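Side-chain contact in glucose-inhibited division protein A-related protein, probable oxidoreductase (Thermus thermophilus, PDB 2CUL), which binds flavin-adenine dinucleotide on a Rossmann-type fold and is probably an oxidoreductase related to the glucose-inhibited division protein GidA: residues A[30-35]-A[102-107]. Sequence-based numbering, arbitrary orientation.
Sequences GLLTQS and VGVRTW. With FAD (flavin-adenine dinucleotide), chain B.
Leu32 meets Val104 and Thr106 through one branch and the FAD adenine through the other. Its CD1 lies 3.8 Å from Val104 CG2, with Thr106 CG2 a little farther off. Its CD2 approaches FAD C2A at 3.7 Å. With CG anti to the backbone N (chi1 180°), the side chain of Leu32 reaches out from strand 29-33 toward strand 100-106 and crosses both partners at a slant. The nearest CA atoms, those of Leu32 and Val104, are 9.7 Å apart, which fits one intervening strand, 84-97; the methyls meet across it, and its Phe87 and Ala89 also touch Leu32. The join is apolar, buried and small in area. OG1 of Thr106 is hydrogen-bonded to Pro110 O, consistent with its methyl facing Leu32.

The following residues continue along the cofactor. The amide N of Gln34 lies 3.1 Å from FAD N3A. Its CG, set between the backbone N and the carbonyl carbon (chi1 58°), starts an extended chain that carries the terminal amide over one adenine face. OE1 stands above the C5A-C6A bond, 3.2 Å from FAD C5A, while NE2 lies farther out, 3.3 Å from the ribose O2B. Shortening Gln34 to an alanine would probably uncover this adenine face and leave O2B without the CG and NE2 that pack against it. Thr33 OG1 accepts a hydrogen bond from Ala11 N, in the loop that appears to carry a Rossmann-type glycine motif.

The adenosine thus sits at the end of the second parallel strand of a Rossmann-type sheet, as in the dinucleotide-binding domains of flavoproteins, with Leu32 backed by the methyls of Val104 and Thr106 from strand 100-106, which runs antiparallel to 84-97.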
ATOM      1  N   GLY A  30       8.325   6.433  -7.011  1.00  8.39           N
ATOM      2  CA  GLY A  30       9.031   6.249  -5.762  1.00  8.47           C
ATOM      3  C   GLY A  30       8.114   5.374  -4.930  1.00  9.18           C
ATOM      4  O   GLY A  30       6.974   5.755  -4.662  1.00  7.78           O
ATOM      5  N   LEU A  31       8.589   4.190  -4.554  1.00  7.00           N
ATOM      6  CA  LEU A  31       7.798   3.268  -3.749  1.00  6.91           C
ATOM      7  C   LEU A  31       8.413   3.198  -2.359  1.00  7.91           C
ATOM      8  O   LEU A  31       9.443   2.553  -2.145  1.00  7.35           O
ATOM      9  CB  LEU A  31       7.780   1.880  -4.399  1.00  5.71           C
ATOM     10  CG  LEU A  31       6.957   0.786  -3.714  1.00  6.05           C
ATOM     11  CD1 LEU A  31       5.518   1.260  -3.494  1.00  8.10           C
ATOM     12  CD2 LEU A  31       6.976  -0.465  -4.587  1.00  9.84           C
ATOM     13  N   LEU A  32       7.767   3.884  -1.421  1.00  7.57           N
ATOM     14  CA  LEU A  32       8.218   3.965  -0.036  1.00  7.78           C
ATOM     15  C   LEU A  32       7.499   2.928   0.818  1.00  7.84           C
ATOM     16  O   LEU A  32       6.278   2.800   0.741  1.00  8.81           O
ATOM     17  CB  LEU A  32       7.931   5.379   0.482  1.00  8.02           C
ATOM     18  CG  LEU A  32       8.275   5.809   1.908  1.00  8.16           C
ATOM     19  CD1 LEU A  32       8.288   7.335   1.963  1.00  9.95           C
ATOM     20  CD2 LEU A  32       7.267   5.241   2.898  1.00 10.99           C
ATOM     21  N   THR A  33       8.248   2.181   1.625  1.00  6.06           N
ATOM     22  CA  THR A  33       7.626   1.168   2.468  1.00  5.14           C
ATOM     23  C   THR A  33       8.426   0.995   3.761  1.00  7.81           C
ATOM     24  O   THR A  33       9.653   1.067   3.756  1.00  7.37           O
ATOM     25  CB  THR A  33       7.476  -0.159   1.670  1.00  6.03           C
ATOM     26  OG1 THR A  33       6.369  -0.905   2.188  1.00  7.82           O
ATOM     27  CG2 THR A  33       8.753  -0.989   1.730  1.00  7.17           C
ATOM     28  N   GLN A  34       7.731   0.783   4.878  1.00  8.02           N
ATOM     29  CA  GLN A  34       8.410   0.681   6.168  1.00  7.98           C
ATOM     30  C   GLN A  34       9.364  -0.480   6.368  1.00  8.69           C
ATOM     31  O   GLN A  34      10.328  -0.360   7.127  1.00  9.84           O
ATOM     32  CB  GLN A  34       7.396   0.715   7.318  1.00 11.38           C
ATOM     33  CG  GLN A  34       6.335  -0.357   7.304  1.00 12.08           C
ATOM     34  CD  GLN A  34       5.233  -0.061   8.309  1.00 17.61           C
ATOM     35  OE1 GLN A  34       4.965   1.100   8.618  1.00 20.83           O
ATOM     36  NE2 GLN A  34       4.583  -1.102   8.813  1.00 22.48           N
ATOM     37  N   SER A  35       9.114  -1.596   5.699  1.00  7.94           N
ATOM     38  CA  SER A  35       9.994  -2.749   5.840  1.00 10.15           C
ATOM     39  C   SER A  35      10.209  -3.441   4.505  1.00  8.86           C
ATOM     40  O   SER A  35       9.276  -4.004   3.940  1.00  9.89           O
ATOM     41  CB  SER A  35       9.407  -3.750   6.835  1.00 14.41           C
ATOM     42  OG  SER A  35      10.261  -4.874   6.964  1.00 21.06           O
ATOM     43  N   VAL A 102       2.091  17.080  -0.922  1.00  9.23           N
ATOM     44  CA  VAL A 102       3.259  17.059  -1.796  1.00  7.59           C
ATOM     45  C   VAL A 102       4.237  15.943  -1.441  1.00  7.97           C
ATOM     46  O   VAL A 102       5.272  15.785  -2.090  1.00 12.02           O
ATOM     47  CB  VAL A 102       4.013  18.402  -1.735  1.00  9.30           C
ATOM     48  CG1 VAL A 102       3.130  19.515  -2.275  1.00 13.75           C
ATOM     49  CG2 VAL A 102       4.425  18.696  -0.302  1.00  9.28           C
ATOM     50  N   GLY A 103       3.912  15.172  -0.410  1.00  7.40           N
ATOM     51  CA  GLY A 103       4.786  14.084  -0.008  1.00  6.95           C
ATOM     52  C   GLY A 103       4.435  13.616   1.387  1.00  9.02           C
ATOM     53  O   GLY A 103       3.331  13.866   1.869  1.00  8.41           O
ATOM     54  N   VAL A 104       5.361  12.925   2.041  1.00  7.38           N
ATOM     55  CA  VAL A 104       5.112  12.464   3.399  1.00  6.84           C
ATOM     56  C   VAL A 104       6.326  12.677   4.279  1.00  8.46           C
ATOM     57  O   VAL A 104       7.459  12.716   3.796  1.00  7.35           O
ATOM     58  CB  VAL A 104       4.760  10.950   3.473  1.00  9.79           C
ATOM     59  CG1 VAL A 104       3.452  10.670   2.747  1.00  9.42           C
ATOM     60  CG2 VAL A 104       5.903  10.116   2.899  1.00  7.71           C
ATOM     61  N   ARG A 105       6.076  12.841   5.571  1.00  8.01           N
ATOM     62  CA  ARG A 105       7.151  12.981   6.533  1.00  8.55           C
ATOM     63  C   ARG A 105       7.484  11.538   6.891  1.00  9.64           C
ATOM     64  O   ARG A 105       6.634  10.656   6.753  1.00  8.52           O
ATOM     65  CB  ARG A 105       6.674  13.710   7.793  1.00 13.10           C
ATOM     66  CG  ARG A 105       6.331  15.169   7.584  1.00 23.01           C
ATOM     67  CD  ARG A 105       6.252  15.907   8.915  1.00 28.96           C
ATOM     68  NE  ARG A 105       5.199  15.395   9.791  1.00 29.94           N
ATOM     69  CZ  ARG A 105       3.902  15.431   9.503  1.00 27.58           C
ATOM     70  NH1 ARG A 105       3.488  15.952   8.354  1.00 23.40           N
ATOM     71  NH2 ARG A 105       3.015  14.964  10.373  1.00 21.42           N
ATOM     72  N   THR A 106       8.715  11.283   7.319  1.00  8.32           N
ATOM     73  CA  THR A 106       9.091   9.929   7.709  1.00  7.74           C
ATOM     74  C   THR A 106       9.676   9.950   9.111  1.00  8.25           C
ATOM     75  O   THR A 106      10.239  10.954   9.552  1.00  7.98           O
ATOM     76  CB  THR A 106      10.117   9.290   6.740  1.00  7.10           C
ATOM     77  OG1 THR A 106      11.387   9.938   6.877  1.00  9.24           O
ATOM     78  CG2 THR A 106       9.632   9.413   5.301  1.00  8.07           C
ATOM     79  N   TRP A 107       9.531   8.834   9.811  1.00  7.08           N
ATOM     80  CA  TRP A 107      10.017   8.722  11.176  1.00  8.35           C
ATOM     81  C   TRP A 107      11.522   8.928  11.254  1.00  8.48           C
ATOM     82  O   TRP A 107      12.029   9.571  12.176  1.00  9.14           O
ATOM     83  CB  TRP A 107       9.678   7.346  11.745  1.00  9.11           C
ATOM     84  CG  TRP A 107       9.763   7.305  13.235  1.00  9.60           C
ATOM     85  CD1 TRP A 107       8.783   7.654  14.122  1.00 13.95           C
ATOM     86  CD2 TRP A 107      10.907   6.951  14.020  1.00  9.03           C
ATOM     87  NE1 TRP A 107       9.248   7.538  15.410  1.00 12.22           N
ATOM     88  CE2 TRP A 107      10.549   7.108  15.376  1.00 12.12           C
ATOM     89  CE3 TRP A 107      12.202   6.516  13.708  1.00 11.86           C
ATOM     90  CZ2 TRP A 107      11.440   6.847  16.422  1.00  9.81           C
ATOM     91  CZ3 TRP A 107      13.089   6.256  14.748  1.00 14.96           C
ATOM     92  CH2 TRP A 107      12.701   6.423  16.088  1.00 13.12           C
TER
HETATM   93  PA  FAD B 301      -0.578  -4.792   2.170  1.00  7.35           P
HETATM   94  O1A FAD B 301      -0.744  -5.152   3.587  1.00  7.04           O
HETATM   95  O2A FAD B 301      -0.303  -5.854   1.169  1.00  9.30           O
HETATM   96  O5B FAD B 301       0.587  -3.710   2.034  1.00  7.46           O
HETATM   97  C5B FAD B 301       0.597  -2.556   2.876  1.00  6.88           C
HETATM   98  C4B FAD B 301       2.043  -2.075   2.905  1.00  6.31           C
HETATM   99  O4B FAD B 301       2.032  -0.753   3.444  1.00  6.30           O
HETATM  100  C3B FAD B 301       2.975  -2.907   3.810  1.00  8.52           C
HETATM  101  O3B FAD B 301       4.164  -3.278   3.146  1.00 11.66           O
HETATM  102  C2B FAD B 301       3.200  -2.004   4.986  1.00  9.58           C
HETATM  103  O2B FAD B 301       4.367  -2.246   5.736  1.00 10.34           O
HETATM  104  C1B FAD B 301       3.139  -0.630   4.325  1.00  9.36           C
HETATM  105  N9A FAD B 301       2.864   0.483   5.231  1.00  8.53           N
HETATM  106  C8A FAD B 301       1.760   0.645   6.036  1.00  7.89           C
HETATM  107  N7A FAD B 301       1.811   1.771   6.738  1.00  8.94           N
HETATM  108  C5A FAD B 301       3.003   2.359   6.364  1.00  7.81           C
HETATM  109  C6A FAD B 301       3.626   3.568   6.758  1.00  7.36           C
HETATM  110  N6A FAD B 301       3.107   4.411   7.633  1.00  8.21           N
HETATM  111  N1A FAD B 301       4.848   3.872   6.180  1.00  8.14           N
HETATM  112  C2A FAD B 301       5.412   3.012   5.264  1.00  8.34           C
HETATM  113  N3A FAD B 301       4.862   1.840   4.849  1.00  6.27           N
HETATM  114  C4A FAD B 301       3.663   1.561   5.429  1.00  7.51           C
HETATM  115  N1  FAD B 301      -6.526 -11.751   0.973  1.00  8.31           N
HETATM  116  C2  FAD B 301      -6.298 -12.936   0.311  1.00 10.43           C
HETATM  117  O2  FAD B 301      -6.440 -13.021  -0.885  1.00 11.25           O
HETATM  118  N3  FAD B 301      -5.891 -14.053   1.057  1.00 10.27           N
HETATM  119  C4  FAD B 301      -5.705 -14.049   2.423  1.00 12.94           C
HETATM  120  O4  FAD B 301      -5.341 -15.083   3.024  1.00 14.37           O
HETATM  121  C4X FAD B 301      -5.943 -12.836   3.101  1.00 11.20           C
HETATM  122  N5  FAD B 301      -5.785 -12.758   4.478  1.00  8.90           N
HETATM  123  C5X FAD B 301      -6.017 -11.572   5.149  1.00  7.34           C
HETATM  124  C6  FAD B 301      -5.852 -11.519   6.533  1.00  9.40           C
HETATM  125  C7  FAD B 301      -6.066 -10.339   7.270  1.00 11.64           C
HETATM  126  C7M FAD B 301      -5.863 -10.352   8.764  1.00 12.23           C
HETATM  127  C8  FAD B 301      -6.470  -9.154   6.555  1.00 10.49           C
HETATM  128  C8M FAD B 301      -6.712  -7.849   7.264  1.00 11.13           C
HETATM  129  C9  FAD B 301      -6.649  -9.192   5.150  1.00 10.57           C
HETATM  130  C9A FAD B 301      -6.429 -10.389   4.417  1.00  9.12           C
HETATM  131  N10 FAD B 301      -6.596 -10.473   2.989  1.00  7.30           N
HETATM  132  C10 FAD B 301      -6.356 -11.694   2.334  1.00 10.25           C
HETATM  133  C1' FAD B 301      -7.043  -9.282   2.161  1.00  8.29           C
HETATM  134  C2' FAD B 301      -6.007  -8.554   1.274  1.00  8.60           C
HETATM  135  O2' FAD B 301      -5.755  -9.323   0.128  1.00  8.92           O
HETATM  136  C3' FAD B 301      -4.677  -8.284   2.006  1.00  9.38           C
HETATM  137  O3' FAD B 301      -4.883  -7.495   3.177  1.00  9.50           O
HETATM  138  C4' FAD B 301      -3.658  -7.518   1.138  1.00  9.60           C
HETATM  139  O4' FAD B 301      -2.360  -7.553   1.729  1.00  8.11           O
HETATM  140  C5' FAD B 301      -4.141  -6.065   0.965  1.00  8.71           C
HETATM  141  O5' FAD B 301      -3.225  -5.353   0.118  1.00  7.20           O
HETATM  142  P   FAD B 301      -2.736  -3.879   0.435  1.00  7.81           P
HETATM  143  O1P FAD B 301      -1.865  -3.529  -0.699  1.00  7.40           O
HETATM  144  O2P FAD B 301      -3.903  -2.968   0.689  1.00  8.29           O
HETATM  145  O3P FAD B 301      -1.917  -3.984   1.776  1.00  6.38           O